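Local coordinates for protein acetyltransferase-like, GNAT family (Bacteroides thetaiotaomicron, PDB 3EY5) that is a putative GNAT-family acetyltransferase that probably transfers an acetyl group from acetyl-CoA to an amine of a substrate not yet known, at residues T12-Y18 / L40-D45; H17-M21 / N52-F56. One frame throughout, in Å; residues are numbered along the deposited sequence.

Contact 1. Residues T12-Y18 / L40-D45; sequences TSDVQHY and LREYTD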
loop_
_atom_site.group_PDB
_atom_site.type_symbol
_atom_site.label_atom_id
_atom_site.label_comp_id
_atom_site.label_asym_id
_atom_site.label_seq_id
_atom_site.Cartn_x
_atom_site.Cartn_y
_atom_site.Cartn_z
ATOM N N THR A 12 7.813 7.616 -14.370
ATOM C CA THR A 12 6.932 8.109 -15.388
ATOM C C THR A 12 7.654 8.127 -16.760
ATOM O O THR A 12 7.022 8.394 -17.790
ATOM C CB THR A 12 6.517 9.533 -15.056
ATOM O OG1 THR A 12 7.690 10.371 -15.067
ATOM C CG2 THR A 12 5.864 9.601 -13.702
ATOM N N SER A 13 8.969 7.857 -16.753
ATOM C CA SER A 13 9.768 7.631 -17.969
ATOM C C SER A 13 9.373 6.335 -18.666
ATOM O O SER A 13 9.603 6.171 -19.873
ATOM C CB SER A 13 11.267 7.590 -17.635
ATOM O OG SER A 13 11.719 8.834 -17.109
ATOM N N ASP A 14 8.785 5.418 -17.898
ATOM C CA ASP A 14 8.284 4.163 -18.423
ATOM C C ASP A 14 6.828 4.361 -18.781
ATOM O O ASP A 14 5.931 3.870 -18.092
ATOM C CB ASP A 14 8.439 3.086 -17.367
ATOM C CG ASP A 14 9.855 2.946 -16.913
ATOM O OD1 ASP A 14 10.725 2.805 -17.799
ATOM O OD2 ASP A 14 10.109 2.994 -15.687
ATOM N N VAL A 15 6.608 5.095 -19.870
ATOM C CA VAL A 15 5.280 5.511 -20.309
ATOM C C VAL A 15 4.208 4.419 -20.206
ATOM O O VAL A 15 3.205 4.616 -19.498
ATOM C CB VAL A 15 5.341 6.189 -21.718
ATOM C CG1 VAL A 15 4.155 5.813 -22.604
ATOM C CG2 VAL A 15 5.448 7.703 -21.570
ATOM N N GLN A 16 4.425 3.276 -20.865
ATOM C CA GLN A 16 3.409 2.207 -20.899
ATOM C C GLN A 16 3.077 1.657 -19.514
ATOM O O GLN A 16 1.898 1.488 -19.157
ATOM C CB GLN A 16 3.796 1.058 -21.835
ATOM C CG GLN A 16 3.101 -0.271 -21.496
ATOM C CD GLN A 16 3.057 -1.244 -22.653
ATOM O OE1 GLN A 16 1.982 -1.567 -23.161
ATOM N NE2 GLN A 16 4.227 -1.733 -23.069
ATOM N N HIS A 17 4.120 1.381 -18.739
ATOM C CA HIS A 17 3.923 0.853 -17.408
ATOM C C HIS A 17 3.298 1.867 -16.485
ATOM O O HIS A 17 2.428 1.512 -15.690
ATOM C CB HIS A 17 5.218 0.332 -16.834
ATOM C CG HIS A 17 5.831 -0.760 -17.646
ATOM N ND1 HIS A 17 5.079 -1.625 -18.418
ATOM C CD2 HIS A 17 7.125 -1.138 -17.799
ATOM C CE1 HIS A 17 5.888 -2.486 -19.010
ATOM N NE2 HIS A 17 7.133 -2.211 -18.652
ATOM N N TYR A 18 3.719 3.119 -16.568
ATOM C CA TYR A 18 3.164 4.111 -15.648
ATOM C C TYR A 18 1.674 4.362 -15.876
ATOM O O TYR A 18 0.900 4.490 -14.905
ATOM C CB TYR A 18 3.938 5.420 -15.639
ATOM C CG TYR A 18 3.464 6.357 -14.535
ATOM C CD1 TYR A 18 4.069 6.346 -13.268
ATOM C CD2 TYR A 18 2.399 7.245 -14.752
ATOM C CE1 TYR A 18 3.631 7.201 -12.263
ATOM C CE2 TYR A 18 1.963 8.099 -13.763
ATOM C CZ TYR A 18 2.576 8.083 -12.529
ATOM O OH TYR A 18 2.115 8.938 -11.547
ATOM N N LEU A 40 1.131 12.440 -7.705
ATOM C CA LEU A 40 1.592 11.070 -7.706
ATOM C C LEU A 40 2.757 10.916 -8.704
ATOM O O LEU A 40 3.737 10.226 -8.438
ATOM C CB LEU A 40 0.433 10.172 -8.056
ATOM C CG LEU A 40 0.842 8.792 -8.510
ATOM C CD1 LEU A 40 1.490 8.001 -7.345
ATOM C CD2 LEU A 40 -0.384 8.082 -9.110
ATOM N N ARG A 41 2.630 11.564 -9.853
ATOM C CA ARG A 41 3.736 11.633 -10.813
ATOM C C ARG A 41 4.994 12.234 -10.183
ATOM O O ARG A 41 6.093 11.668 -10.305
ATOM C CB ARG A 41 3.322 12.425 -12.048
ATOM C CG ARG A 41 2.269 11.707 -12.889
ATOM C CD ARG A 41 1.989 12.465 -14.178
ATOM N NE ARG A 41 3.138 12.458 -15.088
ATOM C CZ ARG A 41 3.289 11.610 -16.107
ATOM N NH1 ARG A 41 2.352 10.691 -16.364
ATOM N NH2 ARG A 41 4.373 11.691 -16.872
ATOM N N GLU A 42 4.817 13.352 -9.482
ATOM C CA GLU A 42 5.905 14.041 -8.816
ATOM C C GLU A 42 6.598 13.183 -7.731
ATOM O O GLU A 42 7.827 13.152 -7.668
ATOM C CB GLU A 42 5.402 15.371 -8.252
ATOM C CG GLU A 42 4.940 16.360 -9.371
ATOM C CD GLU A 42 4.098 17.570 -8.890
ATOM O OE1 GLU A 42 3.924 17.804 -7.672
ATOM O OE2 GLU A 42 3.607 18.312 -9.768
ATOM N N TYR A 43 5.813 12.482 -6.906
ATOM C CA TYR A 43 6.354 11.602 -5.864
ATOM C C TYR A 43 7.157 10.475 -6.513
ATOM O O TYR A 43 8.264 10.146 -6.084
ATOM C CB TYR A 43 5.215 11.016 -4.994
ATOM C CG TYR A 43 4.712 11.918 -3.864
ATOM C CD1 TYR A 43 4.868 11.553 -2.522
ATOM C CD2 TYR A 43 4.090 13.143 -4.134
ATOM C CE1 TYR A 43 4.417 12.405 -1.479
ATOM C CE2 TYR A 43 3.622 13.983 -3.105
ATOM C CZ TYR A 43 3.783 13.613 -1.792
ATOM O OH TYR A 43 3.335 14.448 -0.791
ATOM N N THR A 44 6.581 9.883 -7.549
ATOM C CA THR A 44 7.229 8.788 -8.261
ATOM C C THR A 44 8.691 9.122 -8.677
ATOM O O THR A 44 9.630 8.440 -8.252
ATOM C CB THR A 44 6.365 8.322 -9.458
ATOM O OG1 THR A 44 5.148 7.738 -8.967
ATOM C CG2 THR A 44 7.112 7.306 -10.310
ATOM N N ASP A 45 8.893 10.177 -9.452
ATOM C CA ASP A 45 10.265 10.531 -9.892
ATOM C C ASP A 45 11.051 11.430 -8.946
ATOM O O ASP A 45 12.278 11.445 -8.971
ATOM C CB ASP A 45 10.239 11.203 -11.249
ATOM C CG ASP A 45 9.113 10.728 -12.116
ATOM O OD1 ASP A 45 8.922 9.496 -12.285
ATOM O OD2 ASP A 45 8.425 11.616 -12.646
#
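R41 reaches back across T12 and Y18. Its CB faces the Y18 hydroxyl, and CG comes closer still, 3.1 Å from Y18 OH. The chain then bends at chi3 (67°), bringing the guanidinium under T12: T12 CG2 sits 4.0 Å above the plane, over its centre. Beyond the bend NE and CZ both lie beneath this methyl, R41 CZ 4.0 Å from T12 CB. At the tip the two terminal nitrogens part company, NH1 lying 3.7 Å from Y18 CE2 and NH2 facing T12 CB. Ring and guanidinium planes stand 71° apart, so this is no stack. The contact joins the turn leading into helix 15-28 to helix 37-46, the two helices that the GNAT fold places between its first two strands. T12 is gripped at two atoms by one carboxylate: its N-H points almost straight at D45 OD1 (3.0 Å), while T12 OG1 donates to D45 OD2 (2.8 Å). T12 CG2 also lies over a face of the Y18 ring, off toward its rim. At that ring's edge, in plane, lies T44 OG1, 3.7 Å from Y18 CE1. T44 OG1 in turn donates to L40 O, which takes T44 N from the opposite face.

Contact 2. Residues H17-M21 / N52-F56; sequences HYKFM and NNIIF
M21 and N52 meet from opposite directions in the tightest part of this contact. The selenomethionine chain bends at chi2 (-84°) and lays CG, SE and CE along the amide of N52: M21 CE is 3.4 Å from N52 ND2, and M21 CG is 3.5 Å from N52 OD1. N52 CG is anti to the backbone N (chi1 -159°), which carries the amide to M21 of helix 15-28, while ND2 hydrogen-bonds to T44 OG1 on the other helix, 37-46. N52 OD1 is buried with no polar partner in the model. With an alanine here, T44 OG1 would probably lose this donor and M21 the flat group its chain lies along. Farther along the strand, I54 is fully extended and pushes CD1 between two aromatic residues, 3.7 Å from F20 CD2 and 3.8 Å from H17 ND1. The approaches are longer here than at M21, and H17 and F20 are the partly exposed residues, though H17 ND1 itself is buried with no polar partner. F56 directs its edge at the H17 ring in a T-shaped pair, centroids 5.5 Å apart. F56 CZ stands over a face of the H17 ring, off toward its rim, 3.9 Å from H17 NE2. Helix 17-21 crosses strand 52-56 at 90°, with the axes 9.0 Å apart, packing the first helix of the GNAT fold against a strand of its central sheet.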
loop_
_atom_site.group_PDB
_atom_site.type_symbol
_atom_site.label_atom_id
_atom_site.label_comp_id
_atom_site.label_asym_id
_atom_site.label_seq_id
_atom_site.Cartn_x
_atom_site.Cartn_y
_atom_site.Cartn_z
ATOM N N HIS A 17 4.120 1.381 -18.739
ATOM C CA HIS A 17 3.923 0.853 -17.408
ATOM C C HIS A 17 3.298 1.867 -16.485
ATOM O O HIS A 17 2.428 1.512 -15.690
ATOM C CB HIS A 17 5.218 0.332 -16.834
ATOM C CG HIS A 17 5.831 -0.760 -17.646
ATOM N ND1 HIS A 17 5.079 -1.625 -18.418
ATOM C CD2 HIS A 17 7.125 -1.138 -17.799
ATOM C CE1 HIS A 17 5.888 -2.486 -19.010
ATOM N NE2 HIS A 17 7.133 -2.211 -18.652
ATOM N N TYR A 18 3.719 3.119 -16.568
ATOM C CA TYR A 18 3.164 4.111 -15.648
ATOM C C TYR A 18 1.674 4.362 -15.876
ATOM O O TYR A 18 0.900 4.490 -14.905
ATOM C CB TYR A 18 3.938 5.420 -15.639
ATOM C CG TYR A 18 3.464 6.357 -14.535
ATOM C CD1 TYR A 18 4.069 6.346 -13.268
ATOM C CD2 TYR A 18 2.399 7.245 -14.752
ATOM C CE1 TYR A 18 3.631 7.201 -12.263
ATOM C CE2 TYR A 18 1.963 8.099 -13.763
ATOM C CZ TYR A 18 2.576 8.083 -12.529
ATOM O OH TYR A 18 2.115 8.938 -11.547
ATOM N N LYS A 19 1.286 4.424 -17.147
ATOM C CA LYS A 19 -0.106 4.593 -17.534
ATOM C C LYS A 19 -0.934 3.385 -17.090
ATOM O O LYS A 19 -2.064 3.545 -16.642
ATOM C CB LYS A 19 -0.226 4.781 -19.043
ATOM C CG LYS A 19 -1.452 5.582 -19.464
ATOM C CD LYS A 19 -1.341 6.026 -20.916
ATOM C CE LYS A 19 -2.427 7.050 -21.291
ATOM N NZ LYS A 19 -2.010 8.476 -21.053
ATOM N N PHE A 20 -0.366 2.187 -17.218
ATOM C CA PHE A 20 -0.995 0.982 -16.705
ATOM C C PHE A 20 -1.273 1.099 -15.196
ATOM O O PHE A 20 -2.382 0.835 -14.747
ATOM C CB PHE A 20 -0.122 -0.260 -16.978
ATOM C CG PHE A 20 -0.573 -1.505 -16.234
ATOM C CD1 PHE A 20 -1.618 -2.288 -16.726
ATOM C CD2 PHE A 20 0.035 -1.881 -15.032
ATOM C CE1 PHE A 20 -2.031 -3.432 -16.041
ATOM C CE2 PHE A 20 -0.375 -3.029 -14.345
ATOM C CZ PHE A 20 -1.410 -3.803 -14.852
HETATM N N MSE A 21 -0.248 1.460 -14.430
HETATM C CA MSE A 21 -0.370 1.656 -12.978
HETATM C C MSE A 21 -1.481 2.684 -12.674
HETATM O O MSE A 21 -2.396 2.431 -11.867
HETATM C CB MSE A 21 0.987 2.101 -12.396
HETATM C CG MSE A 21 1.018 2.525 -10.925
HETATM SE SE MSE A 21 0.514 4.390 -10.630
HETATM C CE MSE A 21 0.448 4.338 -8.674
ATOM N N ASN A 52 7.391 3.380 -6.636
ATOM C CA ASN A 52 6.268 2.929 -7.447
ATOM C C ASN A 52 6.693 1.709 -8.268
ATOM O O ASN A 52 7.669 1.777 -9.014
ATOM C CB ASN A 52 5.829 4.084 -8.365
ATOM C CG ASN A 52 4.408 3.936 -8.865
ATOM O OD1 ASN A 52 3.871 2.812 -8.960
ATOM N ND2 ASN A 52 3.767 5.086 -9.178
ATOM N N ASN A 53 5.990 0.590 -8.111
ATOM C CA ASN A 53 6.403 -0.645 -8.756
ATOM C C ASN A 53 5.297 -1.340 -9.499
ATOM O O ASN A 53 4.170 -1.429 -9.000
ATOM C CB ASN A 53 6.982 -1.656 -7.751
ATOM C CG ASN A 53 8.013 -1.053 -6.832
ATOM O OD1 ASN A 53 9.218 -1.254 -7.017
ATOM N ND2 ASN A 53 7.542 -0.335 -5.789
ATOM N N ILE A 54 5.635 -1.861 -10.681
ATOM C CA ILE A 54 4.711 -2.697 -11.443
ATOM C C ILE A 54 4.995 -4.145 -11.045
ATOM O O ILE A 54 6.143 -4.534 -10.725
ATOM C CB ILE A 54 4.759 -2.417 -12.988
ATOM C CG1 ILE A 54 3.829 -3.360 -13.737
ATOM C CG2 ILE A 54 6.167 -2.580 -13.525
ATOM C CD1 ILE A 54 3.572 -2.949 -15.179
ATOM N N ILE A 55 3.939 -4.927 -10.993
ATOM C CA ILE A 55 4.064 -6.306 -10.613
ATOM C C ILE A 55 3.908 -7.135 -11.897
ATOM O O ILE A 55 2.941 -6.955 -12.644
ATOM C CB ILE A 55 3.003 -6.698 -9.572
ATOM C CG1 ILE A 55 3.124 -5.827 -8.296
ATOM C CG2 ILE A 55 3.136 -8.141 -9.226
ATOM C CD1 ILE A 55 1.928 -5.936 -7.456
ATOM N N PHE A 56 4.870 -8.012 -12.156
ATOM C CA PHE A 56 4.807 -8.881 -13.314
ATOM C C PHE A 56 4.556 -10.321 -12.962
ATOM O O PHE A 56 4.993 -10.797 -11.925
ATOM C CB PHE A 56 6.113 -8.813 -14.086
ATOM C CG PHE A 56 6.323 -7.527 -14.806
ATOM C CD1 PHE A 56 6.945 -6.458 -14.176
ATOM C CD2 PHE A 56 5.920 -7.389 -16.126
ATOM C CE1 PHE A 56 7.144 -5.261 -14.861
ATOM C CE2 PHE A 56 6.125 -6.198 -16.812
ATOM C CZ PHE A 56 6.735 -5.133 -16.174
#

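In the fold
Contacts 1 and 2 share H17 and Y18 and both draw on helix 15-28, their centres 8 Å apart. Contact 1 ties the loop before that helix and its first turn to helix 37-46; contact 2 lays it on strand 50-57, which follows helix 37-46 in the chain. They join directly where N52 ND2 lies 3.0 Å from T44 OG1, a probable hydrogen bond, and where L40 CD2 packs 3.9 Å from M21 CE. The centres of contacts 1 and 2 lie about 17 and 14 Å from the centre of the chain. In GNAT enzymes acetyl-CoA usually sits where two parallel strands splay apart, here probably 74-81 and 106-110, with its pyrophosphate at the start of helix 90-101.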